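Local atomic coordinates of pyridoxamine 5-phosphate-dependent dehydrase (Escherichia coli, PDB entry 3B8X), a protein that removes the C3'-hydroxyl group from GDP-4-keto-6-deoxy-D-mannose by a combined transamination and deoxygenation, a step in the biosynthesis of L-colitose for the bacterial O-antigen. Residues 90-93 against 94-97. The protein carries 1 engineered substitution. Numbering follows the deposited sequence.
With G4M ([(2R,3S,4R,5R)-5-(2-amino-6-oxo-1,6-dihydro-9H-purin-9-yl)-3,4-dihydroxytetrahydrofuran-2-yl]methyl (2R,3S,4S,5S,6R)-3,4-dihydroxy-5-[({3-hydroxy-2-methyl-5-[(phosphonooxy)methyl]pyridin-4-yl}methyl)amino]-6-methyltetrahydro-2H-pyran-2-yl dihydrogen diphosphate), chain O.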
loop_
_atom_site.group_PDB
_atom_site.type_symbol
_atom_site.label_atom_id
_atom_site.label_comp_id
_atom_site.label_asym_id
_atom_site.label_seq_id
_atom_site.Cartn_x
_atom_site.Cartn_y
_atom_site.Cartn_z
ATOM N N TRP B 90 -17.262 1.930 1.698
ATOM C CA TRP B 90 -16.088 2.778 1.578
ATOM C C TRP B 90 -15.500 2.616 0.173
ATOM O O TRP B 90 -15.681 1.596 -0.484
ATOM C CB TRP B 90 -15.075 2.463 2.703
ATOM C CG TRP B 90 -13.902 3.415 2.740
ATOM C CD1 TRP B 90 -12.631 3.151 2.331
ATOM C CD2 TRP B 90 -13.916 4.781 3.201
ATOM N NE1 TRP B 90 -11.835 4.281 2.524
ATOM C CE2 TRP B 90 -12.618 5.304 2.993
ATOM C CE3 TRP B 90 -14.915 5.626 3.729
ATOM C CZ2 TRP B 90 -12.281 6.610 3.338
ATOM C CZ3 TRP B 90 -14.586 6.952 4.037
ATOM C CH2 TRP B 90 -13.269 7.417 3.869
ATOM N N SER B 91 -14.817 3.647 -0.287
ATOM C CA SER B 91 -14.300 3.676 -1.644
ATOM C C SER B 91 -13.425 2.467 -1.955
ATOM O O SER B 91 -13.546 1.809 -3.001
ATOM C CB SER B 91 -13.514 4.982 -1.835
ATOM O OG SER B 91 -12.355 5.000 -1.001
ATOM N N THR B 92 -12.520 2.185 -1.028
ATOM C CA THR B 92 -11.595 1.064 -1.152
ATOM C C THR B 92 -12.217 -0.316 -0.930
ATOM O O THR B 92 -11.528 -1.315 -1.045
ATOM C CB THR B 92 -10.255 1.260 -0.404
ATOM O OG1 THR B 92 -10.489 1.325 1.007
ATOM C CG2 THR B 92 -9.512 2.496 -0.880
ATOM N N THR B 93 -13.519 -0.374 -0.644
ATOM C CA THR B 93 -14.242 -1.638 -0.698
ATOM C C THR B 93 -14.369 -1.936 -2.222
ATOM O O THR B 93 -14.129 -3.068 -2.701
ATOM C CB THR B 93 -15.658 -1.521 -0.174
ATOM O OG1 THR B 93 -15.607 -1.063 1.177
ATOM C CG2 THR B 93 -16.291 -2.918 -0.173
ATOM N N TYR B 94 -14.672 -0.893 -2.986
ATOM C CA TYR B 94 -14.878 -1.011 -4.440
ATOM C C TYR B 94 -13.682 -1.098 -5.424
ATOM O O TYR B 94 -13.730 -1.827 -6.435
ATOM C CB TYR B 94 -15.768 0.154 -4.875
ATOM C CG TYR B 94 -17.066 0.200 -4.107
ATOM C CD1 TYR B 94 -17.981 -0.843 -4.189
ATOM C CD2 TYR B 94 -17.346 1.269 -3.272
ATOM C CE1 TYR B 94 -19.142 -0.806 -3.428
ATOM C CE2 TYR B 94 -18.511 1.349 -2.549
ATOM C CZ TYR B 94 -19.416 0.315 -2.652
ATOM O OH TYR B 94 -20.576 0.380 -1.897
ATOM N N TYR B 95 -12.635 -0.312 -5.181
ATOM C CA TYR B 95 -11.529 -0.220 -6.150
ATOM C C TYR B 95 -10.846 -1.528 -6.515
ATOM O O TYR B 95 -10.531 -1.759 -7.694
ATOM C CB TYR B 95 -10.515 0.864 -5.768
ATOM C CG TYR B 95 -11.049 2.302 -5.531
ATOM C CD1 TYR B 95 -12.140 2.839 -6.230
ATOM C CD2 TYR B 95 -10.454 3.109 -4.572
ATOM C CE1 TYR B 95 -12.579 4.154 -5.988
ATOM C CE2 TYR B 95 -10.873 4.399 -4.342
ATOM C CZ TYR B 95 -11.940 4.913 -5.032
ATOM O OH TYR B 95 -12.283 6.234 -4.803
ATOM N N PRO B 96 -10.477 -2.315 -5.494
ATOM C CA PRO B 96 -9.750 -3.559 -5.778
ATOM C C PRO B 96 -10.620 -4.384 -6.747
ATOM O O PRO B 96 -10.142 -5.213 -7.488
ATOM C CB PRO B 96 -9.656 -4.256 -4.402
ATOM C CG PRO B 96 -9.835 -3.145 -3.382
ATOM C CD PRO B 96 -10.703 -2.088 -4.052
ATOM N N LEU B 97 -11.920 -4.156 -6.753
ATOM C CA LEU B 97 -12.778 -4.977 -7.593
ATOM C C LEU B 97 -12.485 -4.607 -9.007
ATOM O O LEU B 97 -12.259 -5.454 -9.865
ATOM C CB LEU B 97 -14.253 -4.757 -7.232
ATOM C CG LEU B 97 -14.683 -4.990 -5.776
ATOM C CD1 LEU B 97 -16.197 -4.888 -5.689
ATOM C CD2 LEU B 97 -14.220 -6.376 -5.256
HETATM O OP3 G4M O . -8.868 3.693 6.368
HETATM P PL G4M O . -8.409 2.217 6.016
HETATM O OP1 G4M O . -7.511 2.141 4.666
HETATM O OP2 G4M O . -7.561 1.628 7.248
HETATM O OP4 G4M O . -9.729 1.268 5.910
HETATM C C5B G4M O . -10.353 1.536 4.687
HETATM C C5L G4M O . -11.773 1.136 4.823
HETATM C C6L G4M O . -12.208 -0.033 4.212
HETATM N N1L G4M O . -13.477 -0.366 4.273
HETATM C C2L G4M O . -14.386 0.352 4.897
HETATM C C2A G4M O . -15.836 -0.069 4.875
HETATM C C3L G4M O . -14.048 1.517 5.578
HETATM O O3L G4M O . -15.038 2.245 6.140
HETATM C C4L G4M O . -12.672 1.911 5.568
HETATM C C4A G4M O . -12.232 3.081 6.205
HETATM N N4A G4M O . -13.102 3.877 6.750
HETATM C C4G G4M O . -12.639 5.000 7.485
HETATM C C5G G4M O . -13.592 6.167 7.378
HETATM C C6G G4M O . -15.022 5.727 7.690
HETATM O O5G G4M O . -13.149 7.001 8.444
HETATM C C3G G4M O . -11.273 5.491 6.977
HETATM O O3G G4M O . -10.291 5.076 7.918
HETATM C C2G G4M O . -11.266 7.046 6.921
HETATM O O2G G4M O . -9.938 7.569 6.819
HETATM C C1G G4M O . -11.908 7.629 8.158
HETATM O O1G G4M O . -12.282 8.955 7.808
HETATM P P2 G4M O . -12.135 10.111 8.890
HETATM O O3P G4M O . -12.773 9.635 10.297
HETATM O O4P G4M O . -13.051 11.355 8.397
HETATM O OPP G4M O . -10.542 10.360 8.936
HETATM P P G4M O . -10.126 11.685 9.745
HETATM O O1P G4M O . -10.794 13.103 9.347
HETATM O O2P G4M O . -8.570 11.720 9.410
HETATM O "O5'" G4M O . -10.108 11.369 11.294
HETATM C "C5'" G4M O . -11.352 11.667 11.891
HETATM C "C4'" G4M O . -11.072 12.535 13.108
HETATM O "O4'" G4M O . -9.905 12.020 13.815
HETATM C "C3'" G4M O . -10.711 13.971 12.662
HETATM O "O3'" G4M O . -11.174 14.837 13.687
HETATM C "C2'" G4M O . -9.169 13.940 12.584
HETATM O "O2'" G4M O . -8.670 15.254 12.862
HETATM C "C1'" G4M O . -8.865 13.024 13.761
HETATM N N9 G4M O . -7.550 12.390 13.627
HETATM C C8 G4M O . -7.195 11.490 12.673
HETATM N N7 G4M O . -5.952 11.117 12.907
HETATM C C4 G4M O . -6.498 12.564 14.491
HETATM C C5 G4M O . -5.450 11.735 14.027
HETATM C C6 G4M O . -4.209 11.701 14.758
HETATM O O6 G4M O . -3.256 11.008 14.436
HETATM N N3 G4M O . -6.317 13.316 15.581
HETATM C C2 G4M O . -5.164 13.288 16.229
HETATM N N1 G4M O . -4.111 12.498 15.844
HETATM N N2 G4M O . -5.002 14.078 17.324
#
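Tyr95 N donates to Ser91 O at 3.2 Å, a helical i to i+4 bond. Tyr94 N makes a second, weak bond to the same oxygen, with an N-H...O angle of only 126°. Trp90 N gives a weak bond of 3.5 Å to Thr93 OG1, whose stronger partner is Asp161. Ser91 O also lies 3.5 Å above the plane of the Tyr95 ring, over its centre. Tyr95 CG stands anti to its carbonyl carbon (chi1 -54°), which sends the ring back over the first turn and brings Tyr95 OH to 3.4 Å from Ser91 CB. Ser91 OG and Tyr95 OH both hydrogen-bond His217 O of the second subunit.

Pro96 has no N-H to give to Thr92 O, and the helix kinks here. Pro96 CD packs 3.2 Å from that oxygen, which Asn62 ND2 hydrogen-bonds. Thr92 CG2 touches Tyr95 CD2.

Trp90 CG is anti to the backbone N (chi1 -173°), which turns the indole to the ligand. Trp90 CB lies 3.1 Å from G4M C2L and CD1 3.3 Å from C5L, both on the pyridine. N4A faces the ring centre, and CH2 packs on the sugar. Ser91 OG sits on the opposite face, toward the rim. An aromatic residue stacked on the cofactor pyridine is familiar in PLP-dependent aminotransferases.

Residues 91-97 form most of helix 91-99, with Trp90 at its N-cap. This helix is the crossover between strands 82-86 and 103-107; Tyr94 stacks on Phe340, Leu97 packs on strand 82-86, and Pro96 meets helix 58-68.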